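PDB 3OAJ: putative ring-cleaving dioxygenase MhqO from Bacillus subtilis subsp. subtilis, which probably catalyses extradiol cleavage of aromatic rings with an iron(II) ion, and so may help to degrade and detoxify aromatic compounds. Local coordinates for residues 10-15 / 152-157; 77-82 / 213-218; 118-121 / 125-128; 160-165 / 206-211; 256-259 / 263-266. All coordinates share one frame; numbering follows the deposited sequence.

In the fold
From the N terminus, the metal-binding strand 9-16, an inner strand of the first sheet, comes first, and interaction 1 (10-15 / 152-157) closes a long loop by packing it on strand 153-160 of the second sheet. Residues 77-82 lie inside that loop and pack in interaction 2 against 213-218 beyond it, so these two contacts cross; both lie between the sheets. Interaction 3, the tight hairpin 118-121 / 125-128, is nested within both loops. Interaction 4 (160-165 / 206-211) begins after interaction 1 has closed and nests inside interaction 2. Interaction 5, hairpin 256-259 / 263-266, follows last. H11, H218 and E266 bring interactions 1, 2 and 5 together at one zinc ion.

Interaction 1 (10-15 / 152-157); sequences HHITAI and KGFGGA. With ZN (zinc ion), chain C; SO4 (sulfate ion), chain D.
The apolar part of this contact rests on one methyl: CD1 of I12 sits over the middle of one face of the F154 ring, 4.0 Å from the centroid and 12° off the normal, a CH-pi contact. The I12 torsions explain it: CG1 is anti to the carbonyl carbon (chi1 -72°) and CD1 then extends further, which carries the methyl out over the ring. CD1 of I12 also lies 4.4 Å from CB of A157, so one methyl serves both partners. At the ring edge, F154 CE2 lies 4.1 Å from CA of H11, so the aromatic edge abuts the backbone beside the metal ligand.

The polar groups of 10-15 leave on the other side of the strand. H11 coordinates the zinc ion through NE2 at 2.1 Å, and its ND1 donates a straight bond of 2.8 Å to ND1 of H10. The acceptor lies in the H11 ring plane, though H11 sits tilted from the plane of the H10 ring; the bond helps to fix the rotation of the liganding imidazole. Two residues on, OG1 of T13 donates to sulfate O3 at 2.7 Å, and that sulfate, probably from the crystallisation liquor, occupies further positions on the metal.

Axes of the two strands run at 86° to one another, 9.0 Å apart at closest, as befits strands from two different sheets meeting through side chains. H218 and E266 complete the protein ligands, giving the two-histidine, one-carboxylate arrangement of extradiol dioxygenases with the vicinal oxygen chelate fold, zinc here probably standing in for iron(II).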
# COMPACT_ATOMS: atom_id res chain seq x y z
N HIS A 10 -3.50 -5.35 3.59
CA HIS A 10 -2.50 -5.23 4.64
C HIS A 10 -1.58 -4.06 4.31
O HIS A 10 -1.47 -3.11 5.07
CB HIS A 10 -1.72 -6.55 4.81
CG HIS A 10 -0.77 -6.57 5.95
ND1 HIS A 10 0.46 -5.93 5.91
CD2 HIS A 10 -0.84 -7.17 7.17
CE1 HIS A 10 1.08 -6.11 7.06
NE2 HIS A 10 0.34 -6.89 7.83
N HIS A 11 -0.91 -4.14 3.16
CA HIS A 11 -0.05 -3.04 2.70
C HIS A 11 0.04 -3.11 1.18
O HIS A 11 -0.37 -4.10 0.58
CB HIS A 11 1.36 -3.10 3.32
CG HIS A 11 2.15 -4.32 2.96
ND1 HIS A 11 2.08 -5.49 3.68
CD2 HIS A 11 3.05 -4.54 1.97
CE1 HIS A 11 2.91 -6.38 3.16
NE2 HIS A 11 3.51 -5.83 2.11
N ILE A 12 0.55 -2.04 0.59
CA ILE A 12 0.89 -1.99 -0.82
C ILE A 12 2.34 -1.54 -0.90
O ILE A 12 2.80 -0.70 -0.15
CB ILE A 12 -0.06 -0.98 -1.54
CG1 ILE A 12 -1.47 -1.55 -1.63
CG2 ILE A 12 0.45 -0.61 -2.92
CD1 ILE A 12 -2.56 -0.52 -1.94
N THR A 13 3.05 -2.09 -1.88
CA THR A 13 4.48 -1.85 -2.01
C THR A 13 4.79 -1.36 -3.42
O THR A 13 4.35 -1.94 -4.41
CB THR A 13 5.28 -3.11 -1.67
OG1 THR A 13 5.07 -3.40 -0.29
CG2 THR A 13 6.80 -2.94 -1.97
N ALA A 14 5.54 -0.26 -3.46
CA ALA A 14 5.89 0.39 -4.72
C ALA A 14 7.37 0.70 -4.84
O ALA A 14 8.05 0.93 -3.85
CB ALA A 14 5.08 1.67 -4.87
N ILE A 15 7.85 0.71 -6.08
CA ILE A 15 9.21 1.16 -6.37
C ILE A 15 9.09 2.63 -6.75
O ILE A 15 8.25 3.00 -7.57
CB ILE A 15 9.87 0.34 -7.50
CG1 ILE A 15 10.01 -1.13 -7.07
CG2 ILE A 15 11.23 0.92 -7.83
CD1 ILE A 15 10.61 -2.06 -8.13
N LYS A 152 -6.96 8.10 7.08
CA LYS A 152 -7.21 7.01 8.03
C LYS A 152 -6.59 5.67 7.61
O LYS A 152 -6.46 4.75 8.41
CB LYS A 152 -8.72 6.86 8.23
CG LYS A 152 -9.36 8.16 8.70
CD LYS A 152 -10.77 7.97 9.26
CE LYS A 152 -11.78 7.71 8.15
NZ LYS A 152 -13.14 7.47 8.72
N GLY A 153 -6.20 5.58 6.35
CA GLY A 153 -5.61 4.35 5.81
C GLY A 153 -5.99 4.27 4.35
O GLY A 153 -6.41 5.27 3.76
N PHE A 154 -5.85 3.09 3.74
CA PHE A 154 -6.36 2.90 2.39
C PHE A 154 -7.87 2.83 2.41
O PHE A 154 -8.45 2.21 3.29
CB PHE A 154 -5.85 1.59 1.77
CG PHE A 154 -4.37 1.50 1.65
CD1 PHE A 154 -3.66 2.49 0.97
CD2 PHE A 154 -3.67 0.46 2.25
CE1 PHE A 154 -2.28 2.40 0.87
CE2 PHE A 154 -2.30 0.37 2.16
CZ PHE A 154 -1.59 1.34 1.46
N GLY A 155 -8.49 3.47 1.43
CA GLY A 155 -9.88 3.18 1.12
C GLY A 155 -10.00 1.88 0.34
O GLY A 155 -11.07 1.25 0.32
N GLY A 156 -8.91 1.49 -0.31
CA GLY A 156 -8.89 0.32 -1.18
C GLY A 156 -7.91 0.58 -2.31
O GLY A 156 -6.92 1.30 -2.12
N ALA A 157 -8.19 0.02 -3.47
CA ALA A 157 -7.32 0.10 -4.63
C ALA A 157 -8.09 -0.23 -5.89
O ALA A 157 -9.16 -0.88 -5.82
CB ALA A 157 -6.11 -0.85 -4.48
ZN ZN C . 4.54 -6.99 0.70
S SO4 D . 6.97 -6.79 1.19
O1 SO4 D . 7.39 -7.62 0.06
O2 SO4 D . 8.08 -6.36 2.02
O3 SO4 D . 6.21 -5.62 0.75
O4 SO4 D . 6.13 -7.64 2.05

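Interaction 2 (77-82 / 213-218); sequences DGQVGV and AGTVHH. With ZN (zinc ion), chain C.
V80 and V216 meet at the heart of this contact, with CB of V80 3.7 Å from CG1 of V216. That branch of V216 stands anti to its own backbone nitrogen (chi1 175°), which brings it against both CB and CG2 of V80. Beside the valines, the amide end of Q79 passes obliquely across T215, OE1 of Q79 being 3.7 Å from CB of T215.

Three waters link the two backbones. One molecule gives its hydrogens to OE1 of Q79 and, at 2.7 Å, to O of V80, while accepting from N of V216. A second accepts from N of V80 and donates to O of V216 at 2.8 Å, and a third bridges O of G78 and O of H217. Further out, NE2 of Q79 is held by O of V74 and OG1 of T215 by O of G212, which anchor the two polar side chains. At the far end of 213-218, NE2 of H218 binds the zinc ion at 2.3 Å.

The strands belong to different sheets and their axes pass 6.2 Å apart; strand 79-87 neighbours 153-160, where A157 and L159 touch V80, and strand 215-223 runs between 9-16 and 264-269.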
# COMPACT_ATOMS: atom_id res chain seq x y z
N ASP A 77 -1.76 -3.02 -17.25
CA ASP A 77 -2.29 -4.31 -16.82
C ASP A 77 -1.24 -5.17 -16.15
O ASP A 77 -0.05 -5.14 -16.52
CB ASP A 77 -2.89 -5.08 -18.00
CG ASP A 77 -4.03 -4.34 -18.65
OD1 ASP A 77 -4.73 -3.58 -17.94
OD2 ASP A 77 -4.21 -4.51 -19.87
N GLY A 78 -1.69 -5.96 -15.18
CA GLY A 78 -0.82 -6.72 -14.29
C GLY A 78 -0.33 -5.95 -13.06
O GLY A 78 0.61 -6.37 -12.40
N GLN A 79 -0.99 -4.82 -12.74
CA GLN A 79 -0.59 -3.98 -11.60
C GLN A 79 -1.80 -3.41 -10.90
O GLN A 79 -2.86 -3.26 -11.51
CB GLN A 79 0.22 -2.77 -12.07
CG GLN A 79 1.53 -3.08 -12.77
CD GLN A 79 2.18 -1.83 -13.37
OE1 GLN A 79 1.77 -0.71 -13.10
NE2 GLN A 79 3.19 -2.04 -14.20
N VAL A 80 -1.64 -3.06 -9.63
CA VAL A 80 -2.50 -2.05 -9.02
C VAL A 80 -2.33 -0.73 -9.78
O VAL A 80 -1.21 -0.23 -9.91
CB VAL A 80 -2.14 -1.82 -7.54
CG1 VAL A 80 -3.01 -0.74 -6.90
CG2 VAL A 80 -2.23 -3.11 -6.76
N GLY A 81 -3.44 -0.20 -10.29
CA GLY A 81 -3.41 1.04 -11.06
C GLY A 81 -3.50 2.29 -10.20
O GLY A 81 -2.79 3.28 -10.45
N VAL A 82 -4.37 2.27 -9.19
CA VAL A 82 -4.60 3.42 -8.32
C VAL A 82 -4.66 2.96 -6.86
O VAL A 82 -5.26 1.93 -6.55
CB VAL A 82 -5.92 4.15 -8.68
CG1 VAL A 82 -6.07 5.44 -7.88
CG2 VAL A 82 -5.99 4.45 -10.16
N ALA A 213 10.33 1.88 -11.53
CA ALA A 213 9.94 2.99 -10.66
C ALA A 213 8.66 3.66 -11.12
O ALA A 213 8.39 3.74 -12.32
CB ALA A 213 11.08 4.00 -10.54
N GLY A 214 7.86 4.15 -10.18
CA GLY A 214 6.59 4.75 -10.52
C GLY A 214 5.51 3.74 -10.83
O GLY A 214 4.53 4.05 -11.48
N THR A 215 5.69 2.51 -10.36
CA THR A 215 4.65 1.49 -10.46
C THR A 215 4.49 0.78 -9.12
O THR A 215 5.43 0.73 -8.32
CB THR A 215 4.90 0.44 -11.58
OG1 THR A 215 6.01 -0.40 -11.25
CG2 THR A 215 5.11 1.12 -12.94
N VAL A 216 3.29 0.26 -8.88
CA VAL A 216 3.05 -0.57 -7.71
C VAL A 216 3.59 -1.96 -7.98
O VAL A 216 3.26 -2.57 -9.00
CB VAL A 216 1.55 -0.64 -7.36
CG1 VAL A 216 1.32 -1.60 -6.20
CG2 VAL A 216 1.03 0.77 -7.04
N HIS A 217 4.41 -2.47 -7.05
CA HIS A 217 5.06 -3.78 -7.21
C HIS A 217 4.12 -4.92 -6.86
O HIS A 217 4.04 -5.93 -7.57
CB HIS A 217 6.33 -3.85 -6.34
CG HIS A 217 7.10 -5.12 -6.54
ND1 HIS A 217 8.15 -5.22 -7.42
CD2 HIS A 217 6.96 -6.35 -5.98
CE1 HIS A 217 8.64 -6.45 -7.39
NE2 HIS A 217 7.93 -7.16 -6.53
N HIS A 218 3.40 -4.78 -5.74
CA HIS A 218 2.43 -5.79 -5.33
C HIS A 218 1.45 -5.27 -4.29
O HIS A 218 1.66 -4.19 -3.70
CB HIS A 218 3.14 -7.05 -4.82
CG HIS A 218 3.97 -6.84 -3.58
ND1 HIS A 218 5.31 -6.55 -3.63
CD2 HIS A 218 3.66 -6.94 -2.27
CE1 HIS A 218 5.80 -6.48 -2.41
NE2 HIS A 218 4.81 -6.69 -1.56
ZN ZN C . 4.54 -6.99 0.70
O HOH W 1 1.74 -6.57 -9.57
O HOH W 2 1.17 0.80 -10.82
O HOH W 3 0.95 -4.13 -8.65

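Interaction 3 (118-121 / 125-128); sequences EFDD and LHLE
The carbonyl oxygen of L127 is gripped twice: N of F119 donates to it at 3.0 Å, and a water donates to it while also donating to OE1 of E118. F119 and L127 form an antiparallel hydrogen-bonded pair, whose return bond runs from N of L127 to O of F119 at 2.8 Å. Their side chains share one face of the hairpin, where CB of L127 lies over the F119 ring, 4.0 Å from its centroid and offset toward the rim, and CD2 of L127 touches CE2 of F119.

The other face of the hairpin carries D120 and H126 side by side. ND1 of H126 points almost straight, in its own ring plane, at the syn side of OD1 of D120, 2.8 Å away and tilted about 30° from the carboxylate plane. Toward the turn, D121 closes the end with two bonds: its N donates to O of L125, and its OD1 receives N of L125 at 3.0 Å, from above the carboxylate plane. OD2 of D121 takes a further bond from Y26 on helix 19-29.

Also on the D120 face, OE2 of E118 and OE1 of E128 are 2.6 Å apart, their carboxylate planes turned 79° to one another. R111 and S84 hold OE2 of E128. Two carboxylate oxygens so close suggest that one acid probably carries a proton, whose affinity the neighbouring carboxylate would tend to raise and R111 to lower.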
# COMPACT_ATOMS: atom_id res chain seq x y z
N GLU A 118 -8.22 12.84 -7.59
CA GLU A 118 -7.16 12.07 -8.25
C GLU A 118 -5.93 12.92 -8.38
O GLU A 118 -6.00 14.06 -8.81
CB GLU A 118 -7.61 11.61 -9.64
CG GLU A 118 -8.94 10.86 -9.67
CD GLU A 118 -8.83 9.46 -9.11
OE1 GLU A 118 -7.82 8.77 -9.37
OE2 GLU A 118 -9.77 9.06 -8.39
N PHE A 119 -4.77 12.35 -8.05
CA PHE A 119 -3.49 13.03 -8.19
C PHE A 119 -2.36 12.01 -8.24
O PHE A 119 -2.54 10.86 -7.84
CB PHE A 119 -3.27 14.03 -7.05
CG PHE A 119 -3.34 13.41 -5.67
CD1 PHE A 119 -4.56 13.06 -5.10
CD2 PHE A 119 -2.17 13.18 -4.94
CE1 PHE A 119 -4.64 12.50 -3.81
CE2 PHE A 119 -2.23 12.63 -3.67
CZ PHE A 119 -3.47 12.29 -3.09
N ASP A 120 -1.20 12.44 -8.72
CA ASP A 120 -0.02 11.59 -8.72
C ASP A 120 0.95 11.99 -7.62
O ASP A 120 1.02 13.16 -7.23
CB ASP A 120 0.72 11.66 -10.07
CG ASP A 120 0.02 10.91 -11.19
OD1 ASP A 120 -1.01 10.23 -10.94
OD2 ASP A 120 0.51 10.98 -12.34
N ASP A 121 1.72 11.02 -7.14
CA ASP A 121 2.85 11.33 -6.27
C ASP A 121 4.03 11.79 -7.15
O ASP A 121 3.90 11.80 -8.38
CB ASP A 121 3.15 10.17 -5.30
CG ASP A 121 4.09 9.09 -5.86
OD1 ASP A 121 4.51 9.11 -7.03
OD2 ASP A 121 4.42 8.18 -5.05
N LEU A 125 3.17 7.54 -9.24
CA LEU A 125 2.11 6.62 -8.80
C LEU A 125 0.77 7.35 -8.81
O LEU A 125 0.71 8.53 -8.46
CB LEU A 125 2.39 6.09 -7.40
CG LEU A 125 3.65 5.24 -7.17
CD1 LEU A 125 3.89 4.98 -5.67
CD2 LEU A 125 3.53 3.93 -7.94
N HIS A 126 -0.30 6.64 -9.19
CA HIS A 126 -1.64 7.22 -9.17
C HIS A 126 -2.29 7.04 -7.81
O HIS A 126 -2.41 5.89 -7.32
CB HIS A 126 -2.58 6.59 -10.21
CG HIS A 126 -2.12 6.67 -11.63
ND1 HIS A 126 -1.52 7.79 -12.17
CD2 HIS A 126 -2.24 5.79 -12.65
CE1 HIS A 126 -1.27 7.58 -13.45
NE2 HIS A 126 -1.70 6.38 -13.77
N LEU A 127 -2.74 8.14 -7.21
CA LEU A 127 -3.37 8.13 -5.90
C LEU A 127 -4.75 8.76 -5.99
O LEU A 127 -5.04 9.54 -6.91
CB LEU A 127 -2.52 8.93 -4.91
CG LEU A 127 -1.26 8.30 -4.30
CD1 LEU A 127 -0.21 7.94 -5.34
CD2 LEU A 127 -0.68 9.23 -3.22
N GLU A 128 -5.59 8.48 -5.00
CA GLU A 128 -6.87 9.17 -4.90
C GLU A 128 -7.26 9.28 -3.44
O GLU A 128 -6.82 8.47 -2.62
CB GLU A 128 -7.97 8.50 -5.74
CG GLU A 128 -8.31 7.10 -5.27
CD GLU A 128 -9.32 6.36 -6.12
OE1 GLU A 128 -9.66 6.77 -7.27
OE2 GLU A 128 -9.76 5.30 -5.62
O HOH W 4 -5.01 8.91 -9.63

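Interaction 4 (160-165 / 206-211); sequences LSEQPD and IGRGQM
E162 reaches from the loop ahead of helix 164-174 to R208, and the two side chains cross at about a right angle. From CB the chain runs on extended, CG lying anti to the carbonyl carbon (chi1 -70°) and CD anti to CA, so the carboxylate is delivered to the flank of the arginine. CD comes within 3.7 Å of CG of R208. Of its two oxygens, OE2 rests against that same methylene, 3.3 Å from CG of R208, beside the aliphatic stem. OE1 stands above one face of the guanidinium toward its rim, 3.7 Å from NH1. This is a long salt bridge of charges alone: the oxygen lies well out of the plane and no N-H points at it, and the two flat groups are tilted 42° apart. The pairing is therefore electrostatic; it lies toward the surface, and lattice contacts to both residues may influence the pose.

The apolar part is small: CD1 of L160 meets CD1 of I206 at 4.0 Å, methyl against methyl. One residue before E162, OG of S161 accepts from N of Q163 at 3.0 Å, an ST turn that shapes the chain just before the helix, where Q163 is the N-cap residue.

D77 binds N of I206 through OD1 and also touches L160 and E162, joining the halves. The contact thus links the passage from strand 153-160 into helix 164-174 with the loop between strands 198-202 and 215-223.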
# COMPACT_ATOMS: atom_id res chain seq x y z
N LEU A 160 -5.65 -3.29 -12.26
CA LEU A 160 -5.59 -3.43 -13.71
C LEU A 160 -5.12 -4.85 -13.99
O LEU A 160 -3.98 -5.20 -13.74
CB LEU A 160 -4.60 -2.43 -14.30
CG LEU A 160 -4.76 -0.97 -13.87
CD1 LEU A 160 -3.67 -0.12 -14.51
CD2 LEU A 160 -6.13 -0.43 -14.25
N SER A 161 -6.04 -5.67 -14.48
CA SER A 161 -5.79 -7.10 -14.67
C SER A 161 -5.69 -7.45 -16.16
O SER A 161 -6.46 -6.94 -16.98
CB SER A 161 -6.92 -7.90 -14.02
OG SER A 161 -6.85 -9.27 -14.37
N GLU A 162 -4.76 -8.33 -16.51
CA GLU A 162 -4.70 -8.84 -17.88
C GLU A 162 -5.91 -9.72 -18.20
O GLU A 162 -6.28 -9.88 -19.36
CB GLU A 162 -3.41 -9.62 -18.14
CG GLU A 162 -2.15 -8.78 -18.17
CD GLU A 162 -0.93 -9.57 -18.61
OE1 GLU A 162 -1.09 -10.65 -19.21
OE2 GLU A 162 0.19 -9.10 -18.35
N GLN A 163 -6.51 -10.30 -17.15
CA GLN A 163 -7.65 -11.20 -17.29
C GLN A 163 -8.70 -10.92 -16.21
O GLN A 163 -8.80 -11.66 -15.23
CB GLN A 163 -7.20 -12.66 -17.19
CG GLN A 163 -6.32 -13.14 -18.34
CD GLN A 163 -6.23 -14.64 -18.35
OE1 GLN A 163 -7.18 -15.33 -18.71
NE2 GLN A 163 -5.09 -15.16 -17.92
N PRO A 164 -9.47 -9.84 -16.37
CA PRO A 164 -10.35 -9.38 -15.30
C PRO A 164 -11.38 -10.43 -14.83
O PRO A 164 -11.73 -10.43 -13.65
CB PRO A 164 -11.05 -8.16 -15.91
CG PRO A 164 -10.12 -7.68 -16.95
CD PRO A 164 -9.44 -8.89 -17.50
N ASP A 165 -11.86 -11.30 -15.72
CA ASP A 165 -12.81 -12.34 -15.32
C ASP A 165 -12.18 -13.28 -14.27
O ASP A 165 -12.83 -13.67 -13.30
CB ASP A 165 -13.32 -13.15 -16.52
CG ASP A 165 -14.21 -12.34 -17.46
OD1 ASP A 165 -14.73 -11.27 -17.06
OD2 ASP A 165 -14.41 -12.78 -18.61
N ILE A 206 -6.05 -2.40 -20.57
CA ILE A 206 -5.46 -1.21 -21.21
C ILE A 206 -4.03 -1.42 -21.72
O ILE A 206 -3.32 -0.45 -21.98
CB ILE A 206 -5.47 0.03 -20.27
CG1 ILE A 206 -4.70 -0.24 -18.97
CG2 ILE A 206 -6.90 0.50 -20.03
CD1 ILE A 206 -4.06 0.99 -18.35
N GLY A 207 -3.62 -2.67 -21.85
CA GLY A 207 -2.26 -2.99 -22.27
C GLY A 207 -1.35 -3.20 -21.08
O GLY A 207 -1.49 -2.54 -20.05
N ARG A 208 -0.40 -4.12 -21.24
CA ARG A 208 0.48 -4.54 -20.15
C ARG A 208 1.37 -3.42 -19.63
O ARG A 208 1.85 -2.58 -20.39
CB ARG A 208 1.33 -5.74 -20.59
CG ARG A 208 0.51 -6.99 -20.89
CD ARG A 208 1.08 -7.76 -22.07
NE ARG A 208 0.04 -8.47 -22.81
CZ ARG A 208 -0.05 -9.79 -22.93
NH1 ARG A 208 0.84 -10.59 -22.35
NH2 ARG A 208 -1.05 -10.32 -23.63
N GLY A 209 1.57 -3.41 -18.31
CA GLY A 209 2.49 -2.48 -17.69
C GLY A 209 3.93 -2.94 -17.82
O GLY A 209 4.19 -4.05 -18.30
N GLN A 210 4.85 -2.08 -17.40
CA GLN A 210 6.26 -2.44 -17.33
C GLN A 210 6.75 -2.21 -15.92
O GLN A 210 6.52 -1.15 -15.34
CB GLN A 210 7.09 -1.60 -18.31
CG GLN A 210 6.70 -1.73 -19.77
CD GLN A 210 7.50 -0.83 -20.68
OE1 GLN A 210 8.72 -0.70 -20.55
NE2 GLN A 210 6.82 -0.19 -21.62
N MET A 211 7.42 -3.22 -15.36
CA MET A 211 8.02 -3.13 -14.03
C MET A 211 9.03 -1.99 -13.97
O MET A 211 9.66 -1.64 -14.98
CB MET A 211 8.69 -4.45 -13.64
CG MET A 211 7.81 -5.68 -13.88
SD MET A 211 8.33 -7.14 -12.95
CE MET A 211 6.99 -8.29 -13.32

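Interaction 5 (256-259 / 263-266); sequences YFRE and ILFE. With ZN (zinc ion), chain C; SO4 (sulfate ion), chain D.
A beta hairpin made by strands 253-258 and 264-269 carries the carboxylate ligand of the metal. OE1 of E266 binds the zinc ion from an extended side chain whose CG is anti to the backbone nitrogen (chi1 170°). Y256 lies alongside, pointing the same way, with CE1 3.4 Å from OE1 of E266. OH of Y256 donates to O1 of the bound sulfate at 2.7 Å, and R249 also bonds that hydroxyl. H11 and H218 are the other protein ligands.

F257 and F265, the hydrogen-bonded pair of the hairpin, exchange two backbone bonds, N of each to O of the other. Their rings, on the opposite face of the sheet from Y256 and E266, make an offset edge-to-face pair with planes at 79°, the edge of F265 turned toward the face of F257. CB of F265 also sits over the F257 ring, 3.9 Å from its centroid. On the face of F265 rests CG of E259, 4.0 Å from the centroid and 8° off the normal. This side chain then bends at chi2, and OE1 of E259 receives N of I263 at 2.9 Å on its anti lone pair; T167 binds OE2. N of E259 donates in turn to O of I263. On the Y256 face, CB of L264 sits over one side of the R258 guanidinium, toward its rim and 3.7 Å from NH2 of R258; NH1 bonds to O of E262.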
# COMPACT_ATOMS: atom_id res chain seq x y z
N TYR A 256 3.57 -15.07 -1.18
CA TYR A 256 3.30 -14.37 -2.46
C TYR A 256 2.76 -15.33 -3.51
O TYR A 256 3.19 -16.48 -3.61
CB TYR A 256 4.57 -13.71 -3.01
CG TYR A 256 5.29 -12.79 -2.03
CD1 TYR A 256 5.05 -11.42 -2.03
CD2 TYR A 256 6.19 -13.31 -1.08
CE1 TYR A 256 5.71 -10.57 -1.12
CE2 TYR A 256 6.84 -12.48 -0.18
CZ TYR A 256 6.60 -11.12 -0.20
OH TYR A 256 7.25 -10.29 0.70
N PHE A 257 1.85 -14.82 -4.34
CA PHE A 257 1.39 -15.57 -5.51
C PHE A 257 0.97 -14.61 -6.60
O PHE A 257 0.29 -13.60 -6.32
CB PHE A 257 0.25 -16.55 -5.16
CG PHE A 257 -1.04 -15.90 -4.71
CD1 PHE A 257 -1.18 -15.42 -3.42
CD2 PHE A 257 -2.15 -15.86 -5.57
CE1 PHE A 257 -2.40 -14.86 -2.99
CE2 PHE A 257 -3.37 -15.31 -5.15
CZ PHE A 257 -3.49 -14.82 -3.86
N ARG A 258 1.40 -14.90 -7.83
CA ARG A 258 0.96 -14.10 -8.97
C ARG A 258 -0.37 -14.62 -9.45
O ARG A 258 -0.54 -15.83 -9.69
CB ARG A 258 1.98 -14.11 -10.11
CG ARG A 258 1.70 -12.97 -11.09
CD ARG A 258 2.88 -12.62 -11.92
NE ARG A 258 4.02 -12.13 -11.15
CZ ARG A 258 4.28 -10.84 -10.90
NH1 ARG A 258 3.45 -9.88 -11.31
NH2 ARG A 258 5.38 -10.53 -10.23
N GLU A 259 -1.36 -13.73 -9.54
CA GLU A 259 -2.68 -14.20 -9.94
C GLU A 259 -2.80 -14.21 -11.46
O GLU A 259 -1.84 -13.86 -12.17
CB GLU A 259 -3.79 -13.45 -9.18
CG GLU A 259 -3.85 -11.94 -9.38
CD GLU A 259 -4.55 -11.55 -10.67
OE1 GLU A 259 -3.96 -10.76 -11.42
OE2 GLU A 259 -5.65 -12.07 -10.94
N ILE A 263 -1.23 -9.73 -11.71
CA ILE A 263 -0.93 -8.91 -10.55
C ILE A 263 -0.25 -9.79 -9.50
O ILE A 263 -0.69 -10.92 -9.26
CB ILE A 263 -2.20 -8.27 -9.97
CG1 ILE A 263 -2.98 -7.53 -11.06
CG2 ILE A 263 -1.84 -7.27 -8.88
CD1 ILE A 263 -4.40 -7.12 -10.62
N LEU A 264 0.80 -9.27 -8.87
CA LEU A 264 1.42 -9.98 -7.76
C LEU A 264 0.67 -9.70 -6.47
O LEU A 264 0.56 -8.54 -6.04
CB LEU A 264 2.90 -9.59 -7.65
CG LEU A 264 3.68 -10.33 -6.54
CD1 LEU A 264 3.62 -11.84 -6.75
CD2 LEU A 264 5.13 -9.84 -6.48
N PHE A 265 0.13 -10.77 -5.87
CA PHE A 265 -0.59 -10.67 -4.61
C PHE A 265 0.29 -11.22 -3.49
O PHE A 265 1.19 -12.04 -3.71
CB PHE A 265 -1.86 -11.53 -4.66
CG PHE A 265 -3.08 -10.83 -5.27
CD1 PHE A 265 -2.98 -9.67 -6.03
CD2 PHE A 265 -4.35 -11.40 -5.10
CE1 PHE A 265 -4.10 -9.07 -6.58
CE2 PHE A 265 -5.50 -10.79 -5.64
CZ PHE A 265 -5.36 -9.63 -6.39
N GLU A 266 -0.03 -10.81 -2.27
CA GLU A 266 0.69 -11.29 -1.10
C GLU A 266 -0.36 -11.50 -0.01
O GLU A 266 -1.38 -10.81 -0.00
CB GLU A 266 1.71 -10.24 -0.66
CG GLU A 266 2.39 -10.48 0.71
CD GLU A 266 3.33 -9.37 1.11
OE1 GLU A 266 3.48 -8.39 0.35
OE2 GLU A 266 3.90 -9.46 2.21
ZN ZN C . 4.54 -6.99 0.70
S SO4 D . 6.97 -6.79 1.19
O1 SO4 D . 7.39 -7.62 0.06
O2 SO4 D . 8.08 -6.36 2.02
O3 SO4 D . 6.21 -5.62 0.75
O4 SO4 D . 6.13 -7.64 2.05